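Local coordinates for putative lipoprotein YerB (Bacillus subtilis, PDB 2PSB) that is of unknown function but interacts with the protein PcrA and is probably attached to the cell membrane as a lipoprotein, at residues A34-N39 with S98-H103; I56-E61 with I295-D300; I64-A69 with S84-F89; H103-G108 with Y120-D125; L130-D135 with Y144-Y149. All coordinates share one frame; numbering follows the deposited sequence.

Contact 1 of 5, residues A34-N39 with S98-H103; sequences AVVVNN and SIFVHH
Ala34 and Val36 join their backbones to Ile99 and Val101 through three hydrogen bonds. Ala34 uses both of its polar backbone atoms: its N donates to Ile99 O at 2.9 Å, and its O receives Val101 N at the same length in a nearly straight bond of 173°. Val36 N then closes the ladder on Val101 O at 3.0 Å. That same oxygen also meets the CA-H of Val35, with Val35 CA and Val101 O 3.5 Å apart, so two neighbouring residues converge on one carbonyl.

The apolar contacts fall on two faces. On one, Val35 and Val101 run alongside each other, CG2 of Val35 reaching CB of Val101 at 4.1 Å; branched valines suit such extended, buried positions. On the other, Ala34 is small enough to let CB of Ser98 come within 3.8 Å of its own CB, while the hydroxyl of Ser98 is bonded to Ser93 O. Phe100 swings CG anti to the backbone N (chi1 -167°), which carries its ring over to Val36, where CZ meets CG2 at 3.7 Å. Phe89 and Val90 of helix 87-94 pack on the same ring.

Strands 33-37 and 99-102, their directions only 19° apart, are thus neighbouring parallel strands, with strand 65-71 antiparallel on the far side of 33-37: the buried part of a mixed sheet with helix 87-94 packed against it.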
# COMPACT_ATOMS: atom_id res chain seq x y z
N ALA A 34 -3.19 8.37 2.09
CA ALA A 34 -2.16 7.40 1.71
C ALA A 34 -0.90 7.61 2.56
O ALA A 34 -0.22 8.62 2.44
CB ALA A 34 -1.80 7.56 0.22
N VAL A 35 -0.59 6.62 3.40
CA VAL A 35 0.57 6.72 4.27
C VAL A 35 1.72 5.80 3.86
O VAL A 35 1.53 4.60 3.60
CB VAL A 35 0.19 6.37 5.73
CG1 VAL A 35 1.34 6.69 6.66
CG2 VAL A 35 -1.08 7.09 6.15
N VAL A 36 2.92 6.35 3.80
CA VAL A 36 4.10 5.55 3.48
C VAL A 36 4.48 4.84 4.77
O VAL A 36 4.85 5.49 5.75
CB VAL A 36 5.28 6.39 3.04
CG1 VAL A 36 6.54 5.53 3.02
CG2 VAL A 36 5.00 6.97 1.66
N VAL A 37 4.38 3.52 4.78
CA VAL A 37 4.67 2.76 5.99
C VAL A 37 5.93 1.89 5.92
O VAL A 37 6.12 1.08 5.00
CB VAL A 37 3.46 1.88 6.38
CG1 VAL A 37 3.77 1.05 7.61
CG2 VAL A 37 2.25 2.77 6.64
N ASN A 38 6.78 2.10 6.92
CA ASN A 38 8.05 1.41 7.12
C ASN A 38 7.85 -0.12 7.12
O ASN A 38 7.02 -0.64 7.86
CB ASN A 38 8.61 1.86 8.48
CG ASN A 38 10.11 1.64 8.64
OD1 ASN A 38 10.73 2.20 9.55
ND2 ASN A 38 10.70 0.83 7.78
N ASN A 39 8.59 -0.83 6.27
CA ASN A 39 8.48 -2.29 6.29
C ASN A 39 9.83 -2.94 6.58
O ASN A 39 10.09 -4.09 6.21
CB ASN A 39 7.89 -2.83 4.99
CG ASN A 39 7.63 -4.32 5.05
OD1 ASN A 39 7.07 -4.83 6.04
ND2 ASN A 39 8.03 -5.04 4.02
N SER A 98 -5.05 11.25 -3.00
CA SER A 98 -5.00 11.15 -1.56
C SER A 98 -4.02 12.11 -0.90
O SER A 98 -3.05 12.56 -1.51
CB SER A 98 -4.62 9.73 -1.13
OG SER A 98 -4.44 8.86 -2.24
N ILE A 99 -4.32 12.42 0.36
CA ILE A 99 -3.44 13.25 1.16
C ILE A 99 -2.26 12.31 1.39
O ILE A 99 -2.42 11.20 1.93
CB ILE A 99 -4.11 13.60 2.50
CG1 ILE A 99 -5.21 14.64 2.26
CG2 ILE A 99 -3.08 14.10 3.51
CD1 ILE A 99 -6.17 14.82 3.42
N PHE A 100 -1.08 12.74 0.96
CA PHE A 100 0.15 11.96 1.05
C PHE A 100 0.91 12.18 2.35
O PHE A 100 1.48 13.24 2.58
CB PHE A 100 1.04 12.32 -0.14
CG PHE A 100 2.18 11.38 -0.34
CD1 PHE A 100 1.95 10.05 -0.71
CD2 PHE A 100 3.49 11.82 -0.22
CE1 PHE A 100 3.01 9.17 -0.95
CE2 PHE A 100 4.57 10.94 -0.47
CZ PHE A 100 4.33 9.62 -0.83
N VAL A 101 0.93 11.16 3.19
CA VAL A 101 1.63 11.25 4.46
C VAL A 101 2.92 10.45 4.39
O VAL A 101 2.94 9.32 3.90
CB VAL A 101 0.75 10.73 5.60
CG1 VAL A 101 1.45 10.96 6.95
CG2 VAL A 101 -0.58 11.45 5.57
N HIS A 102 4.01 11.05 4.87
CA HIS A 102 5.31 10.40 4.85
C HIS A 102 6.28 11.00 5.85
O HIS A 102 5.88 11.75 6.75
CB HIS A 102 5.92 10.51 3.45
CG HIS A 102 6.17 11.92 3.02
ND1 HIS A 102 5.16 12.84 2.90
CD2 HIS A 102 7.31 12.56 2.68
CE1 HIS A 102 5.66 14.00 2.51
NE2 HIS A 102 6.97 13.86 2.37
N HIS A 103 7.55 10.67 5.70
CA HIS A 103 8.57 11.19 6.59
C HIS A 103 9.93 11.06 5.92
O HIS A 103 10.58 10.01 5.98
CB HIS A 103 8.56 10.43 7.91
CG HIS A 103 9.24 11.16 9.03
ND1 HIS A 103 9.10 10.80 10.35
CD2 HIS A 103 10.04 12.26 9.02
CE1 HIS A 103 9.78 11.64 11.11
NE2 HIS A 103 10.36 12.53 10.33

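Contact 2 of 5, residues I56-E61 with I295-D300; sequences IEALAE and INIVPD
Ile295 O takes the shortest backbone bond of this contact, from Glu57 N at 2.8 Å and nearly straight at 171°; the CA-H of Ile56 also leans on this oxygen. Glu57 O answers by accepting Ile297 N, again at 171°, so one residue of strand 54-59 is held from both of its backbone atoms. Farther along, a water takes over: it accepts from Leu59 N at 2.8 Å and donates to Ile297 O, bridging the strands where they part. Strands 54-59 and 293-298 are neighbours running parallel, one early in the chain and one near its C-terminus.

On one face Ile56 and Ile295 run abreast, and CG2 of Ile56, anti to its own N, meets CD1 of Ile297 at 3.7 Å. Ala58 is short enough for its CB to pack on CB of Ile297. On the other face the extended side chain of Glu57 runs beside that of Asn296. Its carboxylate accepts a hydrogen bond from Thr65 through OE1 and forms a salt bridge to Arg210 through OE2. A leucine in place of Glu57 would probably leave Arg210 without this counter-charge and Thr65 OG1 without this partner.

The contact therefore divides its chemistry by face, oily isoleucines on one side and a buried carboxylate on the other, whose charge is probably stabilised by Arg210.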
# COMPACT_ATOMS: atom_id res chain seq x y z
N ILE A 56 0.09 -1.20 -0.78
CA ILE A 56 1.01 -1.50 -1.87
C ILE A 56 2.43 -1.65 -1.36
O ILE A 56 2.97 -0.78 -0.69
CB ILE A 56 0.95 -0.42 -2.98
CG1 ILE A 56 -0.50 -0.28 -3.46
CG2 ILE A 56 1.84 -0.83 -4.17
CD1 ILE A 56 -1.13 1.06 -3.18
N GLU A 57 3.04 -2.79 -1.68
CA GLU A 57 4.40 -3.07 -1.26
C GLU A 57 5.31 -3.01 -2.47
O GLU A 57 4.97 -3.50 -3.54
CB GLU A 57 4.47 -4.47 -0.61
CG GLU A 57 5.86 -4.93 -0.18
CD GLU A 57 5.84 -6.28 0.52
OE1 GLU A 57 6.84 -6.61 1.18
OE2 GLU A 57 4.82 -7.02 0.42
N ALA A 58 6.47 -2.39 -2.30
CA ALA A 58 7.44 -2.27 -3.38
C ALA A 58 8.82 -2.04 -2.80
O ALA A 58 8.95 -1.62 -1.64
CB ALA A 58 7.06 -1.10 -4.33
N LEU A 59 9.85 -2.34 -3.59
CA LEU A 59 11.22 -2.17 -3.13
C LEU A 59 11.49 -0.70 -2.93
O LEU A 59 11.07 0.13 -3.74
CB LEU A 59 12.23 -2.72 -4.15
CG LEU A 59 12.38 -4.25 -4.23
CD1 LEU A 59 13.25 -4.63 -5.40
CD2 LEU A 59 12.97 -4.77 -2.94
N ALA A 60 12.18 -0.37 -1.85
CA ALA A 60 12.53 1.00 -1.54
C ALA A 60 14.04 1.08 -1.26
O ALA A 60 14.83 1.35 -2.17
CB ALA A 60 11.74 1.48 -0.33
N GLU A 61 14.42 0.83 -0.02
CA GLU A 61 15.81 0.87 0.42
C GLU A 61 16.52 -0.48 0.22
O GLU A 61 16.22 -1.45 0.91
CB GLU A 61 15.86 1.27 1.90
CG GLU A 61 17.21 1.70 2.46
CD GLU A 61 17.61 3.12 2.06
OE1 GLU A 61 18.49 3.68 2.74
OE2 GLU A 61 17.05 3.66 1.09
N ILE A 295 -1.40 -5.19 -2.98
CA ILE A 295 -0.67 -5.17 -4.25
C ILE A 295 0.82 -5.30 -4.00
O ILE A 295 1.41 -4.54 -3.21
CB ILE A 295 -0.94 -3.85 -5.03
CG1 ILE A 295 -2.44 -3.68 -5.27
CG2 ILE A 295 -0.17 -3.86 -6.36
CD1 ILE A 295 -2.80 -2.58 -6.19
N ASN A 296 1.42 -6.27 -4.67
CA ASN A 296 2.85 -6.50 -4.57
C ASN A 296 3.54 -6.20 -5.88
O ASN A 296 3.34 -6.91 -6.86
CB ASN A 296 3.14 -7.95 -4.21
CG ASN A 296 3.23 -8.17 -2.74
OD1 ASN A 296 4.26 -7.90 -2.13
ND2 ASN A 296 2.15 -8.63 -2.15
N ILE A 297 4.34 -5.15 -5.90
CA ILE A 297 5.05 -4.82 -7.11
C ILE A 297 6.41 -5.54 -7.09
O ILE A 297 7.15 -5.48 -6.10
CB ILE A 297 5.23 -3.30 -7.24
CG1 ILE A 297 3.88 -2.66 -7.57
CG2 ILE A 297 6.28 -2.97 -8.32
CD1 ILE A 297 3.80 -1.16 -7.27
N VAL A 298 6.70 -6.24 -8.17
CA VAL A 298 7.96 -6.98 -8.29
C VAL A 298 8.66 -6.66 -9.60
O VAL A 298 8.00 -6.35 -10.60
CB VAL A 298 7.70 -8.52 -8.25
CG1 VAL A 298 6.87 -8.88 -7.04
CG2 VAL A 298 7.01 -8.96 -9.54
N PRO A 299 10.00 -6.71 -9.62
CA PRO A 299 10.72 -6.43 -10.87
C PRO A 299 10.76 -7.65 -11.80
O PRO A 299 11.18 -7.55 -12.94
CB PRO A 299 12.10 -5.99 -10.39
CG PRO A 299 12.26 -6.73 -9.10
CD PRO A 299 10.89 -6.63 -8.46
N ASP A 300 10.32 -8.80 -11.29
CA ASP A 300 10.30 -10.03 -12.08
C ASP A 300 9.20 -10.96 -11.58
O ASP A 300 9.25 -11.48 -10.47
CB ASP A 300 11.65 -10.75 -11.99
CG ASP A 300 11.71 -12.00 -12.85
OD1 ASP A 300 12.77 -12.66 -12.86
OD2 ASP A 300 10.72 -12.34 -13.53
O HOH W 1 9.39 -3.32 -6.22

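Contact 3 of 5, residues I64-A69 with S84-F89; sequences ITRFLA and SAREYF
Phe89 presses its ring between Arg66 and Leu68, two side chains of strand 65-71 that both point toward the start of helix 87-94. The ring meets Leu68 through CD1, 3.6 Å from Leu68 CB, and turns its edge to the backbone, Phe89 CZ lying 3.3 Å from Arg66 O. CB and CG of Arg66 pass along the same ring, Arg66 CB coming to 4.0 Å from Phe89 CZ, so the aliphatic root of the arginine serves as an apolar neighbour. Its guanidinium goes on toward Ser84, whose carbonyl O lies over one face, 3.5 Å from Arg66 NE and too poorly angled for a hydrogen bond. The modelled approach of this group to the Arg86 guanidinium is too close to be trusted.

Arg66 starts with CG opposite the backbone N (chi1 -179°) and then bends at chi2 and chi3, which curls the chain over to Ser84. A serine in place of Arg66 would keep CB but probably lose the CG contact with the Phe89 ring and leave the place beside Ser84 O without its guanidinium. In the next shell, CD2 of Tyr88 lies over the centre of the Phe89 ring, and Phe100 of strand 99-102 touches both Leu68 and Phe89.

Arg86 occupies the N-cap position of helix 87-94: the arrangement is that of a helix start packed on a sheet, with a phenylalanine from its first turn set against the strand.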
# COMPACT_ATOMS: atom_id res chain seq x y z
N ILE A 64 15.03 -3.95 0.89
CA ILE A 64 13.92 -3.80 1.82
C ILE A 64 12.73 -3.17 1.09
O ILE A 64 12.91 -2.24 0.29
CB ILE A 64 14.32 -2.92 3.03
CG1 ILE A 64 15.37 -3.65 3.88
CG2 ILE A 64 13.09 -2.58 3.88
CD1 ILE A 64 14.83 -4.83 4.68
N THR A 65 11.54 -3.68 1.37
CA THR A 65 10.33 -3.16 0.76
C THR A 65 9.64 -2.17 1.69
O THR A 65 9.93 -2.12 2.88
CB THR A 65 9.32 -4.26 0.44
OG1 THR A 65 8.99 -4.95 1.64
CG2 THR A 65 9.87 -5.23 -0.58
N ARG A 66 8.72 -1.40 1.13
CA ARG A 66 8.00 -0.40 1.89
C ARG A 66 6.56 -0.38 1.41
O ARG A 66 6.29 -0.69 0.25
CB ARG A 66 8.66 0.97 1.70
CG ARG A 66 8.02 2.10 2.48
CD ARG A 66 9.08 2.93 3.15
NE ARG A 66 10.06 3.41 2.18
CZ ARG A 66 11.33 3.67 2.47
NH1 ARG A 66 12.15 4.11 1.53
NH2 ARG A 66 11.79 3.48 3.70
N PHE A 67 5.66 0.01 2.30
CA PHE A 67 4.23 0.05 2.00
C PHE A 67 3.65 1.44 1.79
O PHE A 67 4.18 2.45 2.28
CB PHE A 67 3.43 -0.54 3.17
CG PHE A 67 3.85 -1.93 3.59
CD1 PHE A 67 3.61 -2.36 4.89
CD2 PHE A 67 4.47 -2.79 2.70
CE1 PHE A 67 3.98 -3.63 5.31
CE2 PHE A 67 4.85 -4.07 3.10
CZ PHE A 67 4.61 -4.49 4.41
N LEU A 68 2.54 1.47 1.06
CA LEU A 68 1.75 2.68 0.86
C LEU A 68 0.40 2.11 1.28
O LEU A 68 -0.15 1.24 0.60
CB LEU A 68 1.68 3.13 -0.60
CG LEU A 68 0.81 4.40 -0.74
CD1 LEU A 68 1.51 5.60 -0.04
CD2 LEU A 68 0.58 4.72 -2.20
N ALA A 69 -0.09 2.54 2.44
CA ALA A 69 -1.37 2.08 2.95
C ALA A 69 -2.40 3.16 2.70
O ALA A 69 -2.32 4.27 3.24
CB ALA A 69 -1.27 1.77 4.44
N SER A 84 10.21 7.26 4.57
CA SER A 84 10.51 8.11 3.42
C SER A 84 9.66 7.89 2.19
O SER A 84 9.26 6.77 1.90
CB SER A 84 11.98 7.96 3.04
OG SER A 84 12.81 8.48 4.05
N ALA A 85 9.42 8.96 1.44
CA ALA A 85 8.62 8.89 0.23
C ALA A 85 9.49 8.64 -0.99
O ALA A 85 10.64 9.06 -1.05
CB ALA A 85 7.84 10.19 0.05
N ARG A 86 8.91 7.95 -1.98
CA ARG A 86 9.59 7.63 -3.23
C ARG A 86 8.67 8.06 -4.35
O ARG A 86 7.46 8.13 -4.15
CB ARG A 86 9.87 6.12 -3.31
CG ARG A 86 10.95 5.65 -2.35
CD ARG A 86 12.29 6.29 -2.70
NE ARG A 86 13.01 6.74 -1.51
CZ ARG A 86 13.60 5.93 -0.64
NH1 ARG A 86 13.55 4.61 -0.82
NH2 ARG A 86 14.21 6.43 0.42
N GLU A 87 9.24 8.38 -5.51
CA GLU A 87 8.44 8.81 -6.64
C GLU A 87 7.27 7.89 -6.93
O GLU A 87 6.12 8.35 -6.96
CB GLU A 87 9.30 8.94 -7.91
CG GLU A 87 10.13 10.20 -7.96
CD GLU A 87 11.60 9.95 -7.73
OE1 GLU A 87 11.95 9.25 -6.75
OE2 GLU A 87 12.41 10.48 -8.52
N TYR A 88 7.54 6.60 -7.12
CA TYR A 88 6.48 5.66 -7.41
C TYR A 88 5.35 5.68 -6.37
O TYR A 88 4.21 5.40 -6.70
CB TYR A 88 7.01 4.22 -7.59
CG TYR A 88 8.18 3.84 -6.72
CD1 TYR A 88 9.50 4.12 -7.11
CD2 TYR A 88 7.99 3.15 -5.52
CE1 TYR A 88 10.58 3.72 -6.35
CE2 TYR A 88 9.07 2.75 -4.74
CZ TYR A 88 10.37 3.04 -5.16
OH TYR A 88 11.45 2.62 -4.42
N PHE A 89 5.67 6.03 -5.12
CA PHE A 89 4.62 6.10 -4.11
C PHE A 89 3.76 7.36 -4.29
O PHE A 89 2.54 7.33 -4.07
CB PHE A 89 5.23 6.07 -2.69
CG PHE A 89 5.69 4.70 -2.27
CD1 PHE A 89 4.83 3.62 -2.34
CD2 PHE A 89 6.99 4.50 -1.81
CE1 PHE A 89 5.24 2.34 -1.95
CE2 PHE A 89 7.42 3.24 -1.42
CZ PHE A 89 6.54 2.15 -1.49

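Contact 4 of 5, residues H103-G108 with Y120-D125; sequences HGWSPG and YMNGLD
His103 holds CG anti to the backbone N, laying its ring against Gly123, whereas Trp105 tucks CG between its backbone N and carbonyl carbon (chi1 44°) and so brings the indole across to Asn122 and Tyr120. Gly123 CA sits over the face of the imidazole, 3.6 Å from the centroid of the His103 ring, a CH-pi contact. A side chain would hardly fit, since a CB on Gly123 would run into His103 CG. The ring is also held by ND1, hydrogen-bonded to Ser143 OG.

Both ends of the Asn122 amide are used. OD1 accepts Gly104 N at 3.1 Å along a nearly straight line of 168°, although the donor lies tilted out of the carbonyl plane. Asn122 is also the N-cap of the following helix, OD1 accepting from Leu124 N, whose modelled position is less certain. ND2 meanwhile lies over one face of the indole, 3.3 Å from Trp105 CZ3, with the amide plane steeply inclined to the ring. Tyr120 approaches the rim of the indole obliquely, Tyr120 CE2 3.5 Å from Trp105 CZ3. The backbone of Gly104 takes a shape that a side chain would hinder, and Leu124 CG lies 4.0 Å from Gly104 N.

The contact joins the two ends of a beta-alpha-beta unit: the turn that leaves strand 99-102 for helix 107-114 meets strand 120-122 and the start of helix 123-126, while Leu113 of helix 107-114 touches both Trp105 and Tyr120.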
# COMPACT_ATOMS: atom_id res chain seq x y z
N HIS A 103 7.55 10.67 5.70
CA HIS A 103 8.57 11.19 6.59
C HIS A 103 9.93 11.06 5.92
O HIS A 103 10.58 10.01 5.98
CB HIS A 103 8.56 10.43 7.91
CG HIS A 103 9.24 11.16 9.03
ND1 HIS A 103 9.10 10.80 10.35
CD2 HIS A 103 10.04 12.26 9.02
CE1 HIS A 103 9.78 11.64 11.11
NE2 HIS A 103 10.36 12.53 10.33
N GLY A 104 10.36 12.15 5.30
CA GLY A 104 11.62 12.16 4.58
C GLY A 104 11.29 11.86 3.14
O GLY A 104 10.13 11.62 2.81
N TRP A 105 12.30 11.86 2.28
CA TRP A 105 12.08 11.59 0.87
C TRP A 105 13.37 11.48 0.07
O TRP A 105 14.46 11.81 0.55
CB TRP A 105 11.21 12.69 0.25
CG TRP A 105 11.59 14.10 0.64
CD1 TRP A 105 12.82 14.56 1.01
CD2 TRP A 105 10.71 15.24 0.68
NE1 TRP A 105 12.77 15.91 1.28
CE2 TRP A 105 11.49 16.35 1.08
CE3 TRP A 105 9.35 15.43 0.42
CZ2 TRP A 105 10.95 17.63 1.22
CZ3 TRP A 105 8.81 16.71 0.56
CH2 TRP A 105 9.61 17.79 0.96
N SER A 106 13.25 10.98 -1.15
CA SER A 106 14.39 10.87 -2.04
C SER A 106 14.44 12.18 -2.81
O SER A 106 13.46 12.93 -2.83
CB SER A 106 14.22 9.69 -3.00
OG SER A 106 13.09 9.89 -3.84
N PRO A 107 15.57 12.50 -3.44
CA PRO A 107 15.68 13.74 -4.21
C PRO A 107 14.52 13.92 -5.19
O PRO A 107 13.86 14.97 -5.20
CB PRO A 107 17.02 13.58 -4.92
CG PRO A 107 17.83 12.87 -3.88
CD PRO A 107 16.87 11.80 -3.39
N GLY A 108 14.28 12.90 -6.00
CA GLY A 108 13.21 12.95 -6.97
C GLY A 108 11.88 13.27 -6.32
O GLY A 108 11.17 14.18 -6.76
N TYR A 120 0.69 17.05 0.68
CA TYR A 120 1.45 16.16 1.55
C TYR A 120 1.64 16.63 2.99
O TYR A 120 1.36 17.77 3.35
CB TYR A 120 2.82 15.86 0.95
CG TYR A 120 3.74 17.05 0.77
CD1 TYR A 120 3.53 17.98 -0.25
CD2 TYR A 120 4.86 17.23 1.60
CE1 TYR A 120 4.42 19.04 -0.46
CE2 TYR A 120 5.75 18.28 1.40
CZ TYR A 120 5.53 19.19 0.37
OH TYR A 120 6.42 20.21 0.14
N MSE A 121 2.11 15.69 3.80
CA MSE A 121 2.40 15.91 5.21
C MSE A 121 3.75 15.23 5.43
O MSE A 121 3.85 14.00 5.37
CB MSE A 121 1.33 15.26 6.08
CG MSE A 121 1.48 15.57 7.54
SE MSE A 121 0.35 14.45 8.58
CE MSE A 121 -1.33 15.17 7.96
N ASN A 122 4.78 16.03 5.68
CA ASN A 122 6.13 15.52 5.88
C ASN A 122 6.47 15.46 7.36
O ASN A 122 6.42 16.47 8.08
CB ASN A 122 7.14 16.42 5.16
CG ASN A 122 8.46 15.72 4.89
OD1 ASN A 122 8.90 14.87 5.67
ND2 ASN A 122 9.11 16.10 3.79
N GLY A 123 6.83 14.26 7.81
CA GLY A 123 7.19 14.08 9.20
C GLY A 123 8.26 15.06 9.58
O GLY A 123 8.39 15.43 10.75
N LEU A 124 9.04 15.50 8.61
CA LEU A 124 10.10 16.46 8.88
C LEU A 124 9.54 17.75 9.50
O LEU A 124 10.09 18.27 10.47
CB LEU A 124 10.85 16.82 7.59
CG LEU A 124 11.54 15.74 6.75
CD1 LEU A 124 12.35 16.42 5.64
CD2 LEU A 124 12.46 14.89 7.60
N ASP A 125 8.42 18.23 8.96
CA ASP A 125 7.80 19.46 9.43
C ASP A 125 6.98 19.36 10.70
O ASP A 125 6.72 20.38 11.34
CB ASP A 125 6.93 20.05 8.34
CG ASP A 125 7.65 20.17 7.03
OD1 ASP A 125 8.82 20.60 7.04
OD2 ASP A 125 7.05 19.83 5.99

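Contact 5 of 5, residues L130-D135 with Y144-Y149; sequences LFWRAD and YTSYDY
Trp132 spreads its indole over Tyr144 CB and the backbone of Thr145, with Ser146 CB at its edge. From CB the ring turns back between the backbone N and carbonyl carbon (chi1 73°), which lays it along the partner strand. CG and CD2 pass near Tyr144 O; NE1 and CE2 lie against Tyr144 CB, with Trp132 CE2 3.7 Å from Tyr144 CB, a CH-pi contact with CB over the five-membered ring. Trp132 CE3 reaches Tyr149 CE2 at 3.7 Å, the two rings nearly perpendicular but set obliquely, and at the far end Trp132 CH2 comes to 3.2 Å from Thr145 O while CZ3 meets Ser146 CB. A large flat side chain suits this place because it can touch strand and helix start together, and with Tyr144 and Tyr149 it forms an aromatic cluster.

In the backbone, Trp132 and Tyr144 form an antiparallel hydrogen-bonded pair: Trp132 N donates to Tyr144 O at 2.7 Å and Tyr144 N to Trp132 O at 2.9 Å. Thr145 OG1 donates to Leu130 O at 2.8 Å, and its CB stands squarely over the Phe131 ring. The Tyr144 ring rests on small Ala134, Tyr144 CE1 3.5 Å from Ala134 CB.

Strands 132-133 and 143-146 make a beta hairpin, with strand 78-79 on the other side of 143-146. The chain then enters helix 147-157, N-capped by Ser146 OG accepting from Tyr149 N; Leu130 packs on that helix at Ala153.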
# COMPACT_ATOMS: atom_id res chain seq x y z
N LEU A 130 2.46 16.81 15.38
CA LEU A 130 1.50 15.94 14.72
C LEU A 130 2.08 14.56 14.42
O LEU A 130 1.35 13.62 14.11
CB LEU A 130 0.98 16.63 13.46
CG LEU A 130 0.42 18.03 13.77
CD1 LEU A 130 -0.25 18.60 12.54
CD2 LEU A 130 -0.60 17.96 14.91
N PHE A 131 3.41 14.45 14.54
CA PHE A 131 4.14 13.20 14.36
C PHE A 131 4.82 12.97 15.72
O PHE A 131 5.37 13.91 16.31
CB PHE A 131 5.24 13.35 13.30
CG PHE A 131 4.85 12.88 11.93
CD1 PHE A 131 3.94 13.60 11.15
CD2 PHE A 131 5.44 11.73 11.39
CE1 PHE A 131 3.62 13.18 9.86
CE2 PHE A 131 5.12 11.31 10.10
CZ PHE A 131 4.21 12.03 9.33
N TRP A 132 4.79 11.74 16.24
CA TRP A 132 5.44 11.48 17.51
C TRP A 132 6.45 10.34 17.40
O TRP A 132 6.49 9.62 16.40
CB TRP A 132 4.41 11.18 18.60
CG TRP A 132 3.72 9.84 18.51
CD1 TRP A 132 4.17 8.64 19.00
CD2 TRP A 132 2.42 9.59 17.98
NE1 TRP A 132 3.21 7.67 18.82
CE2 TRP A 132 2.13 8.23 18.19
CE3 TRP A 132 1.47 10.39 17.33
CZ2 TRP A 132 0.92 7.65 17.80
CZ3 TRP A 132 0.28 9.82 16.94
CH2 TRP A 132 0.01 8.46 17.17
N ARG A 133 7.28 10.21 18.44
CA ARG A 133 8.32 9.19 18.51
C ARG A 133 7.99 8.13 19.56
O ARG A 133 7.83 8.44 20.74
CB ARG A 133 9.67 9.83 18.86
CG ARG A 133 10.64 10.03 17.70
CD ARG A 133 9.97 10.68 16.53
NE ARG A 133 10.88 11.31 15.56
CZ ARG A 133 11.75 10.68 14.79
NH1 ARG A 133 11.89 9.36 14.85
NH2 ARG A 133 12.46 11.38 13.92
N ALA A 134 7.88 6.88 19.13
CA ALA A 134 7.58 5.79 20.04
C ALA A 134 8.80 5.47 20.92
O ALA A 134 9.94 5.48 20.44
CB ALA A 134 7.17 4.56 19.24
N ASP A 135 8.56 5.19 22.20
CA ASP A 135 9.64 4.89 23.14
C ASP A 135 10.02 3.41 23.24
O ASP A 135 10.99 3.06 23.90
CB ASP A 135 9.27 5.39 24.53
CG ASP A 135 8.18 4.56 25.16
OD1 ASP A 135 7.39 3.95 24.41
OD2 ASP A 135 8.11 4.53 26.40
N TYR A 144 5.53 7.80 14.31
CA TYR A 144 4.10 7.60 14.06
C TYR A 144 3.28 8.90 14.05
O TYR A 144 3.74 9.96 14.47
CB TYR A 144 3.47 6.73 15.14
CG TYR A 144 4.05 5.35 15.28
CD1 TYR A 144 5.26 5.13 15.95
CD2 TYR A 144 3.39 4.24 14.74
CE1 TYR A 144 5.80 3.86 16.06
CE2 TYR A 144 3.91 2.96 14.84
CZ TYR A 144 5.12 2.77 15.50
OH TYR A 144 5.66 1.52 15.59
N THR A 145 2.05 8.77 13.57
CA THR A 145 1.07 9.85 13.58
C THR A 145 -0.28 9.17 13.75
O THR A 145 -0.33 7.97 14.00
CB THR A 145 1.06 10.69 12.29
OG1 THR A 145 0.12 11.76 12.46
CG2 THR A 145 0.64 9.85 11.10
N SER A 146 -1.36 9.93 13.60
CA SER A 146 -2.71 9.39 13.76
C SER A 146 -3.66 10.12 12.83
O SER A 146 -3.35 11.22 12.38
CB SER A 146 -3.18 9.57 15.21
OG SER A 146 -3.40 10.94 15.51
N TYR A 147 -4.81 9.52 12.55
CA TYR A 147 -5.76 10.18 11.67
C TYR A 147 -6.17 11.53 12.27
O TYR A 147 -6.36 12.51 11.57
CB TYR A 147 -7.01 9.32 11.44
CG TYR A 147 -8.03 9.99 10.54
CD1 TYR A 147 -7.63 10.57 9.34
CD2 TYR A 147 -9.38 10.05 10.88
CE1 TYR A 147 -8.53 11.19 8.49
CE2 TYR A 147 -10.32 10.67 10.03
CZ TYR A 147 -9.88 11.24 8.84
OH TYR A 147 -10.75 11.83 7.95
N ASP A 148 -6.31 11.57 13.59
CA ASP A 148 -6.68 12.81 14.27
C ASP A 148 -5.61 13.88 14.02
O ASP A 148 -5.93 15.02 13.73
CB ASP A 148 -6.84 12.58 15.77
CG ASP A 148 -7.53 13.74 16.47
OD1 ASP A 148 -8.75 13.91 16.28
OD2 ASP A 148 -6.84 14.49 17.20
N TYR A 149 -4.34 13.50 14.13
CA TYR A 149 -3.26 14.46 13.91
C TYR A 149 -3.14 14.80 12.43
O TYR A 149 -2.78 15.92 12.05
CB TYR A 149 -1.92 13.91 14.42
CG TYR A 149 -1.81 13.88 15.93
CD1 TYR A 149 -2.82 14.43 16.73
CD2 TYR A 149 -0.69 13.35 16.55
CE1 TYR A 149 -2.71 14.45 18.12
CE2 TYR A 149 -0.57 13.36 17.93
CZ TYR A 149 -1.58 13.91 18.72
OH TYR A 149 -1.45 13.94 20.09

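How the contacts relate
Contacts 1, 2 and 3 share a run of neighbouring strands: 99-102, 33-37, 65-71, 54-59 and 293-298, in that order. Contact 3 sits between the other two, its centre about 7 Å from that of contact 1 and about 9 Å from that of contact 2, and along the chain it is nested inside the loops both close. Contact 4 adds strand 120-122 beyond 99-102 and shares His103 with contact 1. Contact 5, in a separate small antiparallel sheet, touches contacts 1 and 4 through Phe131, yet its centre is about 26 Å from that of contact 2. Contact 2 spans by far the longest stretch of chain, over 230 residues, tying late strand 293-298 to the N-terminal DUF3048 region holding the rest.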